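PDB 6JOO: CRISPR-associated protein,CRISPR-associated endonuclease Cas9 from Corynebacterium diphtheriae, which cleaves the DNA of invading mobile genetic elements under the guidance of a CRISPR RNA, as the type II-C effector nuclease of an adaptive bacterial immune system. Local coordinates for residues 665-670 against 740-745; 15-20 against 477-482; 143-148 against 230-235; 160-165 against 180-185. All blocks are in the same frame, centred on the assembly; numbering follows the deposited sequence.

Contact 1. Residues 665-670 against 740-745; sequences GKLSKV and GGYAEL. With nucleotides of chain B.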
# COMPACT_ATOMS: atom_id res chain seq x y z
N GLY A 665 -7.16 13.24 21.08
CA GLY A 665 -7.23 14.38 21.98
C GLY A 665 -8.09 14.11 23.19
O GLY A 665 -8.92 13.20 23.18
N LYS A 666 -7.90 14.90 24.25
CA LYS A 666 -8.70 14.72 25.45
C LYS A 666 -10.14 15.13 25.19
O LYS A 666 -10.41 16.15 24.56
CB LYS A 666 -8.13 15.54 26.61
CG LYS A 666 -6.74 15.13 27.07
CD LYS A 666 -6.16 16.17 28.02
CE LYS A 666 -4.86 15.71 28.66
NZ LYS A 666 -5.08 14.64 29.67
N LEU A 667 -11.07 14.31 25.67
CA LEU A 667 -12.48 14.63 25.57
C LEU A 667 -12.85 15.69 26.60
O LEU A 667 -12.12 15.93 27.57
CB LEU A 667 -13.33 13.37 25.76
CG LEU A 667 -14.68 13.32 25.05
CD1 LEU A 667 -14.49 13.43 23.55
CD2 LEU A 667 -15.40 12.04 25.41
N SER A 668 -14.00 16.33 26.39
CA SER A 668 -14.52 17.33 27.32
C SER A 668 -15.65 16.71 28.12
O SER A 668 -16.67 16.30 27.55
CB SER A 668 -15.00 18.58 26.58
OG SER A 668 -13.91 19.36 26.14
N LYS A 669 -15.48 16.64 29.44
CA LYS A 669 -16.45 16.03 30.33
C LYS A 669 -17.22 17.13 31.06
O LYS A 669 -16.63 18.03 31.65
CB LYS A 669 -15.75 15.10 31.32
CG LYS A 669 -14.76 14.16 30.64
CD LYS A 669 -14.48 12.92 31.46
CE LYS A 669 -13.60 11.95 30.67
NZ LYS A 669 -13.42 10.65 31.38
N VAL A 670 -18.55 17.04 30.99
CA VAL A 670 -19.43 18.08 31.51
C VAL A 670 -20.58 17.41 32.26
O VAL A 670 -21.13 16.41 31.80
CB VAL A 670 -19.96 18.98 30.38
CG1 VAL A 670 -21.19 19.76 30.82
CG2 VAL A 670 -18.87 19.93 29.90
N GLY A 740 -10.74 6.13 24.65
CA GLY A 740 -10.92 7.07 25.76
C GLY A 740 -11.09 8.52 25.38
O GLY A 740 -11.95 9.22 25.93
N GLY A 741 -10.30 9.00 24.43
CA GLY A 741 -10.42 10.36 23.96
C GLY A 741 -11.26 10.47 22.71
O GLY A 741 -12.37 9.94 22.65
N TYR A 742 -10.73 11.16 21.70
CA TYR A 742 -11.44 11.35 20.44
C TYR A 742 -10.42 11.57 19.34
O TYR A 742 -9.24 11.81 19.59
CB TYR A 742 -12.43 12.52 20.52
CG TYR A 742 -11.78 13.87 20.34
CD1 TYR A 742 -11.11 14.49 21.39
CD2 TYR A 742 -11.83 14.54 19.12
CE1 TYR A 742 -10.52 15.73 21.23
CE2 TYR A 742 -11.24 15.77 18.95
CZ TYR A 742 -10.58 16.37 20.01
OH TYR A 742 -10.00 17.60 19.85
N ALA A 743 -10.90 11.51 18.10
CA ALA A 743 -10.07 11.79 16.94
C ALA A 743 -10.96 12.37 15.85
O ALA A 743 -12.13 12.00 15.72
CB ALA A 743 -9.34 10.54 16.45
N GLU A 744 -10.39 13.28 15.06
CA GLU A 744 -11.14 13.93 14.00
C GLU A 744 -11.26 13.01 12.78
O GLU A 744 -10.31 12.30 12.44
CB GLU A 744 -10.49 15.25 13.60
CG GLU A 744 -10.56 16.34 14.67
CD GLU A 744 -10.05 17.69 14.17
OE1 GLU A 744 -9.66 17.78 12.99
OE2 GLU A 744 -10.04 18.65 14.97
N LEU A 745 -12.42 13.04 12.14
CA LEU A 745 -12.67 12.21 10.97
C LEU A 745 -11.84 12.62 9.76
O LEU A 745 -11.59 11.78 8.89
CB LEU A 745 -14.15 12.23 10.61
CG LEU A 745 -15.09 11.72 11.70
CD1 LEU A 745 -16.54 11.89 11.29
CD2 LEU A 745 -14.77 10.27 12.00
P U B 23 -2.56 13.22 24.93
OP1 U B 23 -3.07 14.61 25.07
OP2 U B 23 -1.38 12.79 25.73
O5' U B 23 -3.75 12.23 25.27
C5' U B 23 -5.02 12.40 24.66
C4' U B 23 -5.86 11.15 24.80
O4' U B 23 -5.20 10.04 24.14
C3' U B 23 -6.08 10.65 26.22
O3' U B 23 -7.09 11.36 26.91
C2' U B 23 -6.40 9.18 26.00
O2' U B 23 -7.74 9.02 25.58
C1' U B 23 -5.48 8.84 24.83
N1 U B 23 -4.20 8.25 25.29
C2 U B 23 -4.20 6.92 25.68
O2 U B 23 -5.20 6.22 25.67
N3 U B 23 -2.98 6.44 26.09
C4 U B 23 -1.79 7.13 26.15
O4 U B 23 -0.78 6.55 26.55
C5 U B 23 -1.88 8.49 25.73
C6 U B 23 -3.05 8.99 25.33
P G B 24 -6.99 11.54 28.51
OP1 G B 24 -8.06 12.48 28.95
OP2 G B 24 -5.57 11.83 28.84
O5' G B 24 -7.35 10.10 29.08
C5' G B 24 -8.59 9.49 28.77
C4' G B 24 -8.64 8.06 29.25
O4' G B 24 -7.76 7.23 28.44
C3' G B 24 -8.18 7.80 30.67
O3' G B 24 -9.14 8.14 31.65
C2' G B 24 -7.84 6.32 30.63
O2' G B 24 -9.02 5.53 30.67
C1' G B 24 -7.23 6.19 29.24
N9 G B 24 -5.76 6.30 29.27
C8 G B 24 -4.99 7.35 28.84
N7 G B 24 -3.71 7.14 29.01
C5 G B 24 -3.62 5.88 29.59
C6 G B 24 -2.50 5.13 30.00
O6 G B 24 -1.30 5.43 29.93
N1 G B 24 -2.88 3.90 30.53
C2 G B 24 -4.18 3.46 30.66
N2 G B 24 -4.35 2.25 31.20
N3 G B 24 -5.23 4.16 30.28
C4 G B 24 -4.89 5.35 29.76

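Contact 2. Residues 15-20 against 477-482; sequences FSVGLA and KTVSRW. With nucleotides of chain B.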
# COMPACT_ATOMS: atom_id res chain seq x y z
N PHE A 15 2.46 10.52 -14.84
CA PHE A 15 1.16 10.46 -14.18
C PHE A 15 0.00 10.45 -15.17
O PHE A 15 -1.15 10.66 -14.76
CB PHE A 15 0.99 11.62 -13.19
CG PHE A 15 1.10 12.98 -13.82
CD1 PHE A 15 -0.02 13.60 -14.35
CD2 PHE A 15 2.31 13.64 -13.87
CE1 PHE A 15 0.07 14.85 -14.93
CE2 PHE A 15 2.41 14.90 -14.44
CZ PHE A 15 1.29 15.50 -14.97
N SER A 16 0.26 10.22 -16.46
CA SER A 16 -0.78 10.24 -17.48
C SER A 16 -0.53 9.11 -18.46
O SER A 16 0.54 8.50 -18.50
CB SER A 16 -0.82 11.59 -18.21
OG SER A 16 0.40 11.83 -18.89
N VAL A 17 -1.55 8.83 -19.27
CA VAL A 17 -1.48 7.83 -20.34
C VAL A 17 -2.18 8.41 -21.56
O VAL A 17 -3.41 8.56 -21.56
CB VAL A 17 -2.12 6.49 -19.94
CG1 VAL A 17 -2.22 5.57 -21.15
CG2 VAL A 17 -1.32 5.82 -18.84
N GLY A 18 -1.42 8.73 -22.60
CA GLY A 18 -2.01 9.21 -23.83
C GLY A 18 -2.51 8.08 -24.70
O GLY A 18 -1.72 7.26 -25.17
N LEU A 19 -3.82 8.02 -24.93
CA LEU A 19 -4.44 6.97 -25.73
C LEU A 19 -5.05 7.58 -26.98
O LEU A 19 -5.84 8.52 -26.89
CB LEU A 19 -5.50 6.22 -24.93
CG LEU A 19 -4.99 5.45 -23.71
CD1 LEU A 19 -6.15 4.89 -22.92
CD2 LEU A 19 -4.04 4.34 -24.14
N ALA A 20 -4.69 7.03 -28.14
CA ALA A 20 -5.15 7.55 -29.41
C ALA A 20 -5.38 6.41 -30.39
O ALA A 20 -4.60 5.46 -30.46
CB ALA A 20 -4.14 8.54 -30.01
N LYS A 477 -3.70 -1.83 -16.29
CA LYS A 477 -5.12 -2.12 -16.26
C LYS A 477 -5.90 -1.15 -17.14
O LYS A 477 -6.90 -1.53 -17.76
CB LYS A 477 -5.64 -2.08 -14.82
CG LYS A 477 -7.07 -2.56 -14.66
CD LYS A 477 -7.60 -2.26 -13.27
CE LYS A 477 -9.09 -2.54 -13.14
NZ LYS A 477 -9.36 -3.95 -12.76
N THR A 478 -5.43 0.10 -17.23
CA THR A 478 -6.11 1.08 -18.07
C THR A 478 -5.94 0.76 -19.55
O THR A 478 -6.92 0.76 -20.31
CB THR A 478 -5.59 2.49 -17.74
OG1 THR A 478 -6.07 2.89 -16.45
CG2 THR A 478 -6.05 3.50 -18.77
N VAL A 479 -4.72 0.45 -19.98
CA VAL A 479 -4.47 0.14 -21.39
C VAL A 479 -5.26 -1.09 -21.82
O VAL A 479 -5.84 -1.13 -22.91
CB VAL A 479 -2.96 -0.02 -21.65
CG1 VAL A 479 -2.70 -0.47 -23.08
CG2 VAL A 479 -2.23 1.29 -21.36
N SER A 480 -5.32 -2.11 -20.95
CA SER A 480 -6.11 -3.30 -21.26
C SER A 480 -7.58 -2.96 -21.44
O SER A 480 -8.23 -3.46 -22.37
CB SER A 480 -5.94 -4.34 -20.15
OG SER A 480 -6.90 -5.38 -20.26
N ARG A 481 -8.13 -2.12 -20.56
CA ARG A 481 -9.54 -1.77 -20.66
C ARG A 481 -9.84 -1.02 -21.95
O ARG A 481 -10.88 -1.26 -22.58
CB ARG A 481 -9.96 -0.94 -19.44
CG ARG A 481 -11.41 -0.51 -19.48
CD ARG A 481 -12.10 -0.83 -18.17
NE ARG A 481 -11.95 0.24 -17.19
CZ ARG A 481 -12.11 0.08 -15.88
NH1 ARG A 481 -12.42 -1.12 -15.39
NH2 ARG A 481 -11.95 1.11 -15.06
N TRP A 482 -8.95 -0.11 -22.35
CA TRP A 482 -9.20 0.73 -23.52
C TRP A 482 -9.09 -0.08 -24.81
O TRP A 482 -9.93 0.05 -25.70
CB TRP A 482 -8.23 1.90 -23.53
CG TRP A 482 -8.46 2.88 -24.65
CD1 TRP A 482 -9.41 3.86 -24.71
CD2 TRP A 482 -7.71 2.97 -25.87
NE1 TRP A 482 -9.31 4.55 -25.89
CE2 TRP A 482 -8.27 4.03 -26.62
CE3 TRP A 482 -6.63 2.27 -26.40
CZ2 TRP A 482 -7.79 4.39 -27.87
CZ3 TRP A 482 -6.15 2.63 -27.64
CH2 TRP A 482 -6.73 3.68 -28.37
P G B 111 -11.60 -4.36 -16.14
OP1 G B 111 -10.75 -3.39 -16.88
OP2 G B 111 -12.16 -3.99 -14.82
O5' G B 111 -12.81 -4.80 -17.09
C5' G B 111 -12.58 -5.09 -18.46
C4' G B 111 -13.86 -5.40 -19.19
O4' G B 111 -14.42 -6.64 -18.71
C3' G B 111 -14.99 -4.40 -19.04
O3' G B 111 -14.83 -3.27 -19.87
C2' G B 111 -16.22 -5.24 -19.38
O2' G B 111 -16.35 -5.37 -20.79
C1' G B 111 -15.83 -6.60 -18.81
N9 G B 111 -16.42 -6.82 -17.47
C8 G B 111 -15.81 -6.63 -16.26
N7 G B 111 -16.59 -6.91 -15.25
C5 G B 111 -17.79 -7.31 -15.84
C6 G B 111 -19.00 -7.73 -15.25
O6 G B 111 -19.28 -7.85 -14.05
N1 G B 111 -19.95 -8.04 -16.21
C2 G B 111 -19.76 -7.95 -17.57
N2 G B 111 -20.80 -8.29 -18.35
N3 G B 111 -18.64 -7.56 -18.14
C4 G B 111 -17.70 -7.26 -17.21
P G B 110 -9.93 -6.61 -10.81
OP1 G B 110 -8.99 -5.46 -10.86
OP2 G B 110 -11.12 -6.55 -9.94
O5' G B 110 -10.42 -6.92 -12.30
C5' G B 110 -9.49 -7.13 -13.35
C4' G B 110 -10.15 -7.65 -14.60
O4' G B 110 -10.82 -8.91 -14.34
C3' G B 110 -11.24 -6.79 -15.22
O3' G B 110 -10.73 -5.70 -15.97
C2' G B 110 -12.00 -7.80 -16.07
O2' G B 110 -11.30 -8.06 -17.28
C1' G B 110 -11.94 -9.05 -15.20
N9 G B 110 -13.16 -9.23 -14.39
C8 G B 110 -13.31 -9.07 -13.03
N7 G B 110 -14.54 -9.30 -12.63
C5 G B 110 -15.23 -9.63 -13.78
C6 G B 110 -16.58 -9.99 -13.98
O6 G B 110 -17.49 -10.08 -13.14
N1 G B 110 -16.85 -10.24 -15.32
C2 G B 110 -15.94 -10.17 -16.35
N2 G B 110 -16.38 -10.45 -17.58
N3 G B 110 -14.67 -9.84 -16.17
C4 G B 110 -14.39 -9.59 -14.88
P C B 112 -15.44 -1.87 -19.41
OP1 C B 112 -14.98 -0.86 -20.40
OP2 C B 112 -15.16 -1.67 -17.96
O5' C B 112 -17.01 -2.06 -19.56
C5' C B 112 -17.59 -2.20 -20.84
C4' C B 112 -19.04 -2.59 -20.76
O4' C B 112 -19.18 -3.77 -19.93
C3' C B 112 -19.97 -1.57 -20.12
O3' C B 112 -20.38 -0.57 -21.04
C2' C B 112 -21.13 -2.43 -19.62
O2' C B 112 -22.07 -2.66 -20.65
C1' C B 112 -20.44 -3.76 -19.29
N1 C B 112 -20.26 -4.00 -17.84
C2 C B 112 -21.30 -4.63 -17.17
O2 C B 112 -22.31 -4.95 -17.81
N3 C B 112 -21.19 -4.87 -15.84
C4 C B 112 -20.08 -4.51 -15.19
N4 C B 112 -20.02 -4.78 -13.88
C5 C B 112 -19.00 -3.87 -15.86
C6 C B 112 -19.12 -3.63 -17.17

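Contact 3. Residues 143-148 against 230-235; sequences AKVSSL and IIDVVF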
# COMPACT_ATOMS: atom_id res chain seq x y z
N ALA A 143 16.15 -15.57 13.98
CA ALA A 143 16.76 -16.29 15.08
C ALA A 143 15.68 -16.85 16.00
O ALA A 143 14.76 -16.13 16.40
CB ALA A 143 17.70 -15.37 15.87
N LYS A 144 15.80 -18.13 16.33
CA LYS A 144 14.81 -18.77 17.17
C LYS A 144 15.10 -18.49 18.65
O LYS A 144 16.13 -17.91 19.00
CB LYS A 144 14.76 -20.27 16.89
CG LYS A 144 15.06 -20.61 15.43
CD LYS A 144 14.69 -22.05 15.08
CE LYS A 144 15.18 -22.41 13.68
NZ LYS A 144 14.68 -23.74 13.24
N VAL A 145 14.17 -18.92 19.51
CA VAL A 145 14.32 -18.69 20.94
C VAL A 145 15.59 -19.35 21.47
O VAL A 145 16.26 -18.82 22.36
CB VAL A 145 13.06 -19.18 21.68
CG1 VAL A 145 13.22 -19.03 23.18
CG2 VAL A 145 11.83 -18.44 21.19
N SER A 146 15.94 -20.51 20.91
CA SER A 146 17.07 -21.28 21.42
C SER A 146 18.38 -20.51 21.34
O SER A 146 19.32 -20.81 22.09
CB SER A 146 17.18 -22.60 20.66
OG SER A 146 17.48 -22.38 19.29
N SER A 147 18.46 -19.51 20.45
CA SER A 147 19.66 -18.68 20.37
C SER A 147 19.89 -17.85 21.62
O SER A 147 20.92 -17.18 21.72
CB SER A 147 19.56 -17.76 19.15
OG SER A 147 18.42 -16.92 19.23
N LEU A 148 18.96 -17.88 22.58
CA LEU A 148 19.12 -17.16 23.83
C LEU A 148 19.39 -18.06 25.03
O LEU A 148 19.60 -17.54 26.13
CB LEU A 148 17.87 -16.31 24.13
CG LEU A 148 17.55 -15.17 23.16
CD1 LEU A 148 16.45 -14.28 23.72
CD2 LEU A 148 18.80 -14.36 22.85
N ILE A 230 11.44 -20.76 30.50
CA ILE A 230 11.01 -19.38 30.67
C ILE A 230 11.40 -18.55 29.45
O ILE A 230 10.60 -17.73 28.96
CB ILE A 230 11.60 -18.79 31.96
CG1 ILE A 230 10.98 -19.47 33.18
CG2 ILE A 230 11.38 -17.29 32.02
CD1 ILE A 230 11.49 -18.93 34.50
N ILE A 231 12.61 -18.75 28.92
CA ILE A 231 13.04 -18.03 27.72
C ILE A 231 12.10 -18.32 26.56
O ILE A 231 11.90 -17.47 25.68
CB ILE A 231 14.50 -18.39 27.38
CG1 ILE A 231 15.42 -18.03 28.55
CG2 ILE A 231 14.96 -17.68 26.12
CD1 ILE A 231 15.37 -16.57 28.94
N ASP A 232 11.50 -19.52 26.54
CA ASP A 232 10.57 -19.86 25.46
C ASP A 232 9.34 -18.97 25.48
O ASP A 232 8.80 -18.63 24.42
CB ASP A 232 10.16 -21.33 25.58
CG ASP A 232 11.34 -22.28 25.52
OD1 ASP A 232 12.39 -21.89 24.96
OD2 ASP A 232 11.22 -23.41 26.04
N VAL A 233 8.90 -18.56 26.66
CA VAL A 233 7.64 -17.82 26.79
C VAL A 233 7.87 -16.32 26.75
O VAL A 233 7.15 -15.59 26.07
CB VAL A 233 6.93 -18.24 28.09
CG1 VAL A 233 5.55 -17.61 28.16
CG2 VAL A 233 6.83 -19.76 28.18
N VAL A 234 8.88 -15.84 27.48
CA VAL A 234 9.14 -14.40 27.53
C VAL A 234 9.51 -13.87 26.15
O VAL A 234 9.00 -12.84 25.71
CB VAL A 234 10.23 -14.10 28.57
CG1 VAL A 234 10.69 -12.65 28.47
CG2 VAL A 234 9.73 -14.40 29.98
N PHE A 235 10.38 -14.59 25.44
CA PHE A 235 10.87 -14.15 24.14
C PHE A 235 10.18 -14.87 22.99
O PHE A 235 10.76 -14.97 21.90
CB PHE A 235 12.38 -14.33 24.07
CG PHE A 235 13.13 -13.60 25.15
CD1 PHE A 235 13.60 -12.31 24.94
CD2 PHE A 235 13.36 -14.19 26.39
CE1 PHE A 235 14.29 -11.63 25.94
CE2 PHE A 235 14.04 -13.52 27.38
CZ PHE A 235 14.51 -12.23 27.16

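Contact 4. Residues 160-165 against 180-185; sequences AIREEI and GQMVTL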
# COMPACT_ATOMS: atom_id res chain seq x y z
N ALA A 160 27.00 1.09 26.41
CA ALA A 160 26.79 2.54 26.35
C ALA A 160 25.94 3.03 27.51
O ALA A 160 26.25 4.04 28.14
CB ALA A 160 26.16 2.92 25.01
N ILE A 161 24.84 2.32 27.80
CA ILE A 161 23.99 2.70 28.92
C ILE A 161 24.73 2.49 30.24
O ILE A 161 24.59 3.28 31.18
CB ILE A 161 22.66 1.93 28.88
CG1 ILE A 161 21.86 2.28 27.63
CG2 ILE A 161 21.83 2.20 30.13
CD1 ILE A 161 20.44 1.71 27.62
N ARG A 162 25.54 1.43 30.33
CA ARG A 162 26.28 1.15 31.56
C ARG A 162 27.23 2.30 31.90
O ARG A 162 27.32 2.71 33.06
CB ARG A 162 27.05 -0.16 31.41
CG ARG A 162 27.70 -0.65 32.70
CD ARG A 162 29.21 -0.74 32.55
NE ARG A 162 29.61 -1.63 31.46
CZ ARG A 162 29.68 -2.95 31.56
NH1 ARG A 162 29.37 -3.55 32.70
NH2 ARG A 162 30.05 -3.67 30.51
N GLU A 163 27.93 2.83 30.90
CA GLU A 163 28.79 3.98 31.15
C GLU A 163 27.97 5.24 31.43
O GLU A 163 28.45 6.14 32.13
CB GLU A 163 29.72 4.22 29.95
N GLU A 164 26.75 5.31 30.91
CA GLU A 164 25.92 6.49 31.12
C GLU A 164 25.54 6.64 32.59
O GLU A 164 25.63 7.73 33.16
CB GLU A 164 24.68 6.44 30.24
CG GLU A 164 24.72 7.43 29.09
CD GLU A 164 25.24 8.78 29.52
OE1 GLU A 164 24.63 9.41 30.42
OE2 GLU A 164 26.28 9.22 28.98
N ILE A 165 25.11 5.54 33.21
CA ILE A 165 24.77 5.58 34.63
C ILE A 165 26.01 5.89 35.46
O ILE A 165 25.93 6.58 36.49
CB ILE A 165 24.11 4.26 35.06
CG1 ILE A 165 22.85 4.01 34.22
CG2 ILE A 165 23.77 4.27 36.54
CD1 ILE A 165 21.93 2.94 34.78
N GLY A 180 18.34 -4.46 35.29
CA GLY A 180 17.47 -4.00 36.37
C GLY A 180 18.22 -3.30 37.48
O GLY A 180 17.77 -2.26 37.98
N GLN A 181 19.37 -3.84 37.89
CA GLN A 181 20.08 -3.29 39.04
C GLN A 181 20.88 -2.03 38.71
O GLN A 181 21.27 -1.32 39.64
CB GLN A 181 21.00 -4.36 39.64
CG GLN A 181 21.90 -5.07 38.64
CD GLN A 181 22.42 -6.39 39.17
OE1 GLN A 181 23.37 -6.96 38.63
NE2 GLN A 181 21.79 -6.91 40.22
N MSE A 182 21.11 -1.73 37.44
CA MSE A 182 21.72 -0.46 37.07
C MSE A 182 20.71 0.66 37.24
O MSE A 182 20.99 1.71 37.83
CB MSE A 182 22.22 -0.49 35.63
CG MSE A 182 23.15 -1.63 35.29
SE MSE A 182 23.92 -1.37 33.52
CE MSE A 182 22.44 -0.43 32.67
N VAL A 183 19.51 0.43 36.69
CA VAL A 183 18.45 1.43 36.68
C VAL A 183 17.98 1.75 38.09
O VAL A 183 17.60 2.89 38.39
CB VAL A 183 17.30 0.94 35.79
CG1 VAL A 183 16.00 1.67 36.10
CG2 VAL A 183 17.66 1.10 34.32
N THR A 184 18.02 0.76 39.00
CA THR A 184 17.38 0.91 40.30
C THR A 184 18.02 2.02 41.12
O THR A 184 17.33 2.75 41.85
CB THR A 184 17.42 -0.41 41.06
OG1 THR A 184 16.92 -1.45 40.21
CG2 THR A 184 16.56 -0.34 42.31
N LEU A 185 19.34 2.19 41.02
CA LEU A 185 20.03 3.17 41.85
C LEU A 185 19.82 4.61 41.40
O LEU A 185 20.22 5.53 42.12
CB LEU A 185 21.53 2.85 41.90
CG LEU A 185 22.31 2.72 40.59
CD1 LEU A 185 22.84 4.06 40.12
CD2 LEU A 185 23.44 1.71 40.74

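Contact 1. Residues 665-670 against 740-745
Gly665 and Tyr742 form a single antiparallel, hydrogen-bonded beta bridge at the surface of the Cas9 beta-hairpin domain, in the part of the engineered fusion that follows the Gly-Ser linker. Gly665 N donates to Tyr742 O over 2.9 Å with an N-H...O angle of 161°; the return bond, from Tyr742 N to Gly665 O, is weak. Gly665 O also receives a CA-H...O contact from Gly741 CA at 3.3 Å. Beyond this bridge the two segments part: 668-670 pairs with strand 725-728 and 741-744 with strand 735-738, so the contact joins two small two-stranded antiparallel sheets.

The Tyr742 side chain then lies along the 665-666 backbone. Tyr742 CG lies between its backbone N and carbonyl carbon (chi1 80°), which brings CD1 and CE1 up beside Gly665, a residue with no side chain to meet them. Lys666 O sits at the edge of the ring, 3.4 Å from Tyr742 CE1. Leu667 crosses the base of the same side chain, its CD1 branch 3.8 Å from Tyr742 CB, and Phe729 and Pro730 pack nearby.

The chain B RNA passes on the other side. Lys666 starts away from 740-745 at its CB, and the bend at its last torsion (chi4 -72°) puts NZ 3.0 Å from OP2 of G24 of chain B in a hydrogen bond. Gly741 N approaches O2' of U23 of chain B to 2.8 Å. The chemistry is divided accordingly: backbone polar groups and an aromatic edge join the two segments, while a lysine charge probably helps neutralise the RNA phosphate beside the bridge.

Contact 2. Residues 15-20 against 477-482
Leu19 lies over one face of the Trp482 indole, its CB and CD1 over different parts of the ring system. CB stands 3.9 Å above the plane, over the centre, while the CD1 methyl makes a CH-pi contact 3.8 Å from the centroid of the five-membered ring, 24° off the normal. At the far end of the indole, Trp482 CH2 comes to 3.5 Å from Ala20 O. No hydrogen bond joins the segments; Val17 CG1 and Val479 CG2 add a looser apolar touch.

On its other side the helix meets chain B RNA. Arg481 NH1 lies 2.9 Å from OP2 of G111 of chain B, which sits at the guanidinium edge near its plane, and Lys477 reaches toward the phosphates of G110 and G111. One short piece of helix thus turns an apolar side to the sheet and a basic side to the guide.

Strand 16-20 and helix 477-482 run nearly parallel, at 17°, with axes 10.4 Å apart. Ile10 and Val37 on the adjoining strands complete the core. The sheet's 3-2-1-4-5 strand order, with 6-12, 16-24 and 30-40 as antiparallel neighbours, is characteristic of the RNase H fold of RuvC, here in the fusion's N-terminal part.

Contact 3. Residues 143-148 against 230-235
Val145 is the bump that enters the last turn of helix 224-234, its two methyls going to different walls of one shallow hollow. CG1, anti to the backbone N (chi1 177°), lies against Ile231 O and Ile231 CG2, the latter at 3.7 Å, with Asp232 OD1 at 3.5 Å. CG2 is turned toward the helix end, where it meets Phe235 O. The Asp232 side chain crosses Val145 at about a right angle and forms a polar rim to the hollow.

The complementary bump comes from the helix. Ile231 CG2 projects into the notch between Val145 and Leu148, which stand three residues apart on a 3-10 turn and so face the same way; its second neighbour is Leu148 CB, 3.8 Å off. One turn further along, Leu148 crosses Phe235 and places its CD1 methyl over one face of the ring, a CH-pi contact 3.8 Å from the centroid, offset toward the rim. Val234 CG1 covers the opposite face, so the phenyl ring is held between two aliphatic groups, with helix 206-219 also packing on it.

The turn keeps its shape through bonds of its own: Lys144 O accepts from both the backbone N and the OG of Ser147. Arg136 and Arg139 reach the C-terminal end of the helix, bonding to Val234 O and Phe235 O. The arrangement is a loop between two helices seated by interlocking aliphatic side chains on the end of a third, with arginines on the carbonyls at and just past that end, within what is probably the helical recognition lobe of Cas9, in the fusion's N-terminal part.

Contact 4. Residues 160-165 against 180-185
Helices 160-165 and 180-184 run in roughly the same direction, crossing at 27° with axes 10.4 Å apart, and come nearest at Ile165 and Met182, whose CA atoms are 7.2 Å apart.

Met182, present as selenomethionine, is the long knob that bridges them, touching three residues spread over one turn of the facing helix. Ile165 lies over its root: the Ile165 CD1 methyl is 3.5 Å from Met182 CB and also reaches the backbone, 3.4 Å from Met182 O. Midway, the selenium rests against the aliphatic start of Arg162, with Met182 SE 3.9 Å from Arg162 CG; the arginine chain then bends at chi2 and chi3, carrying its guanidinium away from the contact. At the tip, a bend at chi3 (-31°) swings Met182 CE round to Ile161 CG2, at 3.7 Å. Each of these three side chains crosses Met182 at about a right angle, so the selenomethionine lies across the ridge they make.

Ile165 works in two directions. While its CD1 branch meets Met182, its CG2 branch, anti to the backbone N, turns to Leu185 and touches Leu185 CD1 at 3.7 Å near the end of the second helix. There is no hydrogen bond between the segments, and the contact rests mainly on apolar groups, near the surface of the protein.

Around this pair, the chain returns between the helices past Pro174, which packs on Arg162. Helix 179-184 is flanked on another side by helix 102-110, with Trp104 against Val183 and Ala108 against Thr184, while Glu212 of helix 206-219 accepts a bond from Gly180 N near its start.

Contacts 3 and 4 belong together: their centres are 24 Å apart, nearest atoms about 12 Å, and contact 4 is nested in the chain loop closed by contact 3. Helix 206-219 serves both, meeting Phe235 in one and Gly180 in the other. Each stays about 7 Å from the nucleic acid at its nearest atom. Contact 2 encloses both in sequence but lies on the opposite side of the chain's centre, 53 Å from contact 3 centre to centre, in the RuvC nuclease fold. Contact 1 comes later in the chain, 46 Å from contact 2 centre to centre; these two touch chain B RNA directly, at well-separated nucleotides.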